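Local coordinates for 3-deoxy-manno-octulosonate cytidylyltransferase (Escherichia coli, PDB 1H7E), which catalyses the transfer of a cytidylyl group from CTP to the eight-carbon sugar KDO, probably activating it for lipopolysaccharide synthesis, at residues Val81-Met84 against His85-Ala89; Gln196-Leu200 against Glu201-Leu205. One frame throughout, in Å; residues are numbered along the deposited sequence.

Contact 1 of 2, residues Val81-Met84 against His85-Ala89; sequences VEVM and HKVEA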
loop_
_atom_site.group_PDB
_atom_site.type_symbol
_atom_site.label_atom_id
_atom_site.label_comp_id
_atom_site.label_asym_id
_atom_site.label_seq_id
_atom_site.Cartn_x
_atom_site.Cartn_y
_atom_site.Cartn_z
ATOM N N VAL A 81 18.705 10.985 -13.178
ATOM C CA VAL A 81 18.419 12.429 -13.171
ATOM C C VAL A 81 19.575 13.183 -13.861
ATOM O O VAL A 81 19.353 14.099 -14.668
ATOM C CB VAL A 81 18.181 12.960 -11.714
ATOM C CG1 VAL A 81 18.185 14.481 -11.668
ATOM C CG2 VAL A 81 16.830 12.456 -11.197
ATOM N N GLU A 82 20.801 12.759 -13.579
ATOM C CA GLU A 82 21.954 13.372 -14.214
ATOM C C GLU A 82 21.910 13.125 -15.729
ATOM O O GLU A 82 22.209 14.029 -16.506
ATOM C CB GLU A 82 23.264 12.838 -13.654
ATOM C CG GLU A 82 24.466 13.526 -14.285
ATOM C CD GLU A 82 25.799 12.912 -13.913
ATOM O OE1 GLU A 82 25.838 11.962 -13.099
ATOM O OE2 GLU A 82 26.832 13.386 -14.442
ATOM N N VAL A 83 21.554 11.908 -16.145
ATOM C CA VAL A 83 21.474 11.595 -17.567
ATOM C C VAL A 83 20.385 12.428 -18.239
ATOM O O VAL A 83 20.551 12.898 -19.370
ATOM C CB VAL A 83 21.175 10.076 -17.817
ATOM C CG1 VAL A 83 20.883 9.826 -19.305
ATOM C CG2 VAL A 83 22.354 9.232 -17.361
ATOM N N MET A 84 19.267 12.603 -17.538
ATOM C CA MET A 84 18.121 13.350 -18.050
ATOM C C MET A 84 18.455 14.782 -18.498
ATOM O O MET A 84 17.914 15.264 -19.486
ATOM C CB MET A 84 16.998 13.362 -17.001
ATOM C CG MET A 84 15.760 14.189 -17.354
ATOM S SD MET A 84 15.882 15.922 -16.826
ATOM C CE MET A 84 16.156 15.740 -15.022
ATOM N N HIS A 85 19.315 15.462 -17.751
ATOM C CA HIS A 85 19.703 16.835 -18.109
ATOM C C HIS A 85 20.458 16.935 -19.431
ATOM O O HIS A 85 20.350 17.942 -20.137
ATOM C CB HIS A 85 20.561 17.440 -17.017
ATOM C CG HIS A 85 19.787 17.826 -15.807
ATOM N ND1 HIS A 85 18.749 18.731 -15.849
ATOM C CD2 HIS A 85 19.905 17.440 -14.517
ATOM C CE1 HIS A 85 18.259 18.884 -14.631
ATOM N NE2 HIS A 85 18.942 18.112 -13.805
ATOM N N LYS A 86 21.205 15.878 -19.746
ATOM C CA LYS A 86 22.004 15.780 -20.961
ATOM C C LYS A 86 21.354 15.092 -22.144
ATOM O O LYS A 86 21.633 15.456 -23.277
ATOM C CB LYS A 86 23.342 15.118 -20.659
ATOM C CG LYS A 86 24.217 16.003 -19.819
ATOM C CD LYS A 86 25.554 15.383 -19.530
ATOM C CE LYS A 86 26.435 16.384 -18.808
ATOM N NZ LYS A 86 27.773 15.811 -18.582
ATOM N N VAL A 87 20.522 14.080 -21.894
ATOM C CA VAL A 87 19.839 13.354 -22.968
ATOM C C VAL A 87 18.364 13.710 -22.945
ATOM O O VAL A 87 17.641 13.338 -22.015
ATOM C CB VAL A 87 19.996 11.829 -22.804
ATOM C CG1 VAL A 87 19.177 11.093 -23.852
ATOM C CG2 VAL A 87 21.457 11.436 -22.885
ATOM N N GLU A 88 17.905 14.399 -23.989
ATOM C CA GLU A 88 16.518 14.818 -24.054
ATOM C C GLU A 88 15.535 13.715 -24.478
ATOM O O GLU A 88 15.786 12.984 -25.430
ATOM C CB GLU A 88 16.386 16.039 -24.965
ATOM C CG GLU A 88 14.956 16.563 -25.072
ATOM C CD GLU A 88 14.817 17.754 -26.003
ATOM O OE1 GLU A 88 15.693 17.947 -26.882
ATOM O OE2 GLU A 88 13.817 18.495 -25.856
ATOM N N ALA A 89 14.411 13.621 -23.765
ATOM C CA ALA A 89 13.370 12.639 -24.049
ATOM C C ALA A 89 12.138 12.995 -23.237
ATOM O O ALA A 89 12.208 13.781 -22.311
ATOM C CB ALA A 89 13.847 11.231 -23.693
HETATM O O HOH W 1 26.480 13.311 -17.388
#

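Contact 2 of 2, residues Gln196-Leu200 against Glu201-Leu205; sequences QAESL and EQLRL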
loop_
_atom_site.group_PDB
_atom_site.type_symbol
_atom_site.label_atom_id
_atom_site.label_comp_id
_atom_site.label_asym_id
_atom_site.label_seq_id
_atom_site.Cartn_x
_atom_site.Cartn_y
_atom_site.Cartn_z
ATOM N N GLN A 196 13.253 4.259 4.000
ATOM C CA GLN A 196 14.416 3.983 4.846
ATOM C C GLN A 196 14.322 2.671 5.601
ATOM O O GLN A 196 15.315 1.968 5.754
ATOM C CB GLN A 196 14.605 5.105 5.847
ATOM C CG GLN A 196 14.898 6.435 5.189
ATOM C CD GLN A 196 15.011 7.560 6.197
ATOM O OE1 GLN A 196 14.192 7.689 7.122
ATOM N NE2 GLN A 196 16.026 8.388 6.023
ATOM N N ALA A 197 13.137 2.381 6.125
ATOM C CA ALA A 197 12.899 1.138 6.852
ATOM C C ALA A 197 13.025 -0.090 5.935
ATOM O O ALA A 197 13.728 -1.043 6.250
ATOM C CB ALA A 197 11.484 1.208 7.524
ATOM N N GLU A 198 12.379 -0.048 4.770
ATOM C CA GLU A 198 12.384 -1.175 3.825
ATOM C C GLU A 198 13.587 -1.219 2.898
ATOM O O GLU A 198 13.906 -2.271 2.328
ATOM C CB GLU A 198 11.132 -1.108 2.939
ATOM C CG GLU A 198 9.782 -1.171 3.674
ATOM C CD GLU A 198 8.992 -2.414 3.323
ATOM O OE1 GLU A 198 9.560 -3.325 2.687
ATOM O OE2 GLU A 198 7.812 -2.484 3.696
ATOM N N SER A 199 14.215 -0.059 2.712
ATOM C CA SER A 199 15.344 0.085 1.791
ATOM C C SER A 199 14.796 -0.167 0.370
ATOM O O SER A 199 15.268 -1.040 -0.359
ATOM C CB SER A 199 16.472 -0.894 2.159
ATOM O OG SER A 199 17.701 -0.485 1.594
ATOM N N LEU A 200 13.745 0.573 0.017
ATOM C CA LEU A 200 13.083 0.476 -1.306
ATOM C C LEU A 200 12.904 1.904 -1.802
ATOM O O LEU A 200 12.035 2.655 -1.331
ATOM C CB LEU A 200 11.708 -0.220 -1.229
ATOM C CG LEU A 200 11.687 -1.721 -0.914
ATOM C CD1 LEU A 200 10.233 -2.219 -0.706
ATOM C CD2 LEU A 200 12.408 -2.487 -2.029
ATOM N N GLU A 201 13.739 2.279 -2.763
ATOM C CA GLU A 201 13.718 3.632 -3.285
ATOM C C GLU A 201 12.405 4.087 -3.884
ATOM O O GLU A 201 12.046 5.262 -3.759
ATOM C CB GLU A 201 14.832 3.822 -4.311
ATOM C CG GLU A 201 15.290 5.271 -4.359
ATOM C CD GLU A 201 16.256 5.589 -5.498
ATOM O OE1 GLU A 201 16.813 4.656 -6.128
ATOM O OE2 GLU A 201 16.460 6.802 -5.752
ATOM N N GLN A 202 11.662 3.169 -4.496
ATOM C CA GLN A 202 10.387 3.537 -5.109
ATOM C C GLN A 202 9.352 4.096 -4.112
ATOM O O GLN A 202 8.429 4.808 -4.500
ATOM C CB GLN A 202 9.802 2.374 -5.929
ATOM C CG GLN A 202 9.422 1.105 -5.134
ATOM C CD GLN A 202 10.569 0.130 -4.990
ATOM O OE1 GLN A 202 11.680 0.509 -4.661
ATOM N NE2 GLN A 202 10.294 -1.148 -5.223
ATOM N N LEU A 203 9.524 3.805 -2.823
ATOM C CA LEU A 203 8.596 4.308 -1.822
ATOM C C LEU A 203 8.765 5.802 -1.656
ATOM O O LEU A 203 7.876 6.451 -1.120
ATOM C CB LEU A 203 8.754 3.567 -0.481
ATOM C CG LEU A 203 8.346 2.083 -0.538
ATOM C CD1 LEU A 203 8.574 1.389 0.826
ATOM C CD2 LEU A 203 6.878 1.976 -0.975
ATOM N N ARG A 204 9.889 6.364 -2.122
ATOM C CA ARG A 204 10.064 7.820 -2.015
ATOM C C ARG A 204 8.999 8.507 -2.874
ATOM O O ARG A 204 8.439 9.544 -2.490
ATOM C CB ARG A 204 11.444 8.289 -2.491
ATOM C CG ARG A 204 11.662 9.781 -2.227
ATOM C CD ARG A 204 13.072 10.236 -2.561
ATOM N NE ARG A 204 14.072 9.335 -1.989
ATOM C CZ ARG A 204 15.376 9.418 -2.223
ATOM N NH1 ARG A 204 15.845 10.377 -3.010
ATOM N NH2 ARG A 204 16.198 8.492 -1.749
ATOM N N LEU A 205 8.705 7.914 -4.026
ATOM C CA LEU A 205 7.704 8.464 -4.942
ATOM C C LEU A 205 6.295 8.394 -4.341
ATOM O O LEU A 205 5.509 9.352 -4.433
ATOM C CB LEU A 205 7.727 7.694 -6.264
ATOM C CG LEU A 205 9.028 7.832 -7.071
ATOM C CD1 LEU A 205 9.010 6.820 -8.214
ATOM C CD2 LEU A 205 9.182 9.248 -7.604
HETATM O O HOH W 2 15.981 0.537 -3.323
#

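Contact 1 of 2, residues Val81-Met84 against His85-Ala89
Met84 reaches the imidazole of His85 by way of its torsions: its CG stands anti to the backbone N (chi1 176°), and a bend at chi2 (-89°) followed by another at chi3 swings the thioether round, so that the terminal methyl comes to rest over one face of the ring. Met84 CE lies 3.9 Å from the centroid of the His85 ring, close to its normal, a CH-pi contact; Met84 SD, 4.4 Å from the same centroid, adds a Met-aromatic contact on the same face. Methionine suits this place because its flexible, polarisable chain can fold against the ring and also pack on Leu183 and Gln184 of helix 180-185; His85, at an exposed site, offers it a flat face.

All this happens at the C-terminal end of helix 76-86, the helix of a beta-alpha-beta crossover that links parallel strands 65-68 and 91-94 of the central sheet. The last turn is unevenly bonded. His85 N to Val81 O is weak, at 3.4 Å, whereas Val83 O accepts Val87 N at 2.8 Å and also takes a weak bond from Lys86 N.

Val83 and Val87 run alongside one another in the same direction, with CG1 of Val83 4.0 Å from CG2 of Val87. Val83 lies on the sheet-facing side of the helix and Val87 just past its end, where their compact beta-branched chains pack on Val6, Ala49 and Trp47.

The polar side is built differently. Glu82 OE2 and Lys86 NZ, 4.9 Å apart, are joined through a water that donates to the carboxylate and accepts from the ammonium group; opposite charges four residues apart suit such a bridge. Glu82 OE1 is bonded by His73 NE2 and the backbone N of Arg70, anchoring the acid, while the long lysine chain extends outward from an exposed position.

Contact 2 of 2, residues Gln196-Leu200 against Glu201-Leu205
Leu200 and Leu203 meet round a type I beta turn, with Leu200 CB 4.1 Å from Leu203 CD1. The turn, from Leu200 to Leu203, is closed by Leu203 N, which donates to Leu200 O at 3.1 Å. Leu203 CD1 also lies 4.0 Å from Glu198 CG, so the methylenes of a buried acid serve as apolar packing while its carboxylate turns to Ser154, Tyr152 and the backbone N of Tyr160 of the second subunit.

Gln202 packs tightly on Leu200. Its CG sits between the backbone N and the carbonyl carbon (chi1 64°), and a further bend at chi2 folds the chain back until OE1 is 3.5 Å from Leu200 CB, with NE2 passing 4.1 Å from Leu200 CD2, the two chains crossing at an angle. Were an alanine here, the folded amide would be missing, and a gap is likely to open between Leu200 and His172, Tyr176 and Phe153, which the glutamine now touches.

The other side is looser. Ser199, just past helix 193-198, takes positive phi, uncommon for a residue with a side chain, and its short chain projects at an exposed position. There a water accepts from Glu201 N at 2.9 Å and makes a weak bond to Ser199 O, which Arg155 also holds.

Beyond the turn, Arg204 is salt-bridged through NH2 to Glu195, and Glu201 OE2, bonded to Tyr186 OH, lies 4.2 Å above the Arg204 guanidinium plane, toward its rim. The buried arginine would probably favour the ionised forms of both acids.

Contact 1 comes before contact 2 in the chain, and the two do not touch: their centres are 23 Å apart and their nearest atoms about 8 Å. Tyr186 joins them, since its side chain packs on Val81 while its OH bonds to Glu201. Ser75, just before helix 76-86, and Thr77, in its first turn, also approach contact 2, making weak hydrogen bonds to the Glu201 carboxylate. They differ in their surroundings: residues 81-89 touch no other chain of the dimer, whereas residues 196-199 meet the second subunit. The structure has no substrate bound, so it does not by itself locate either contact relative to the active site.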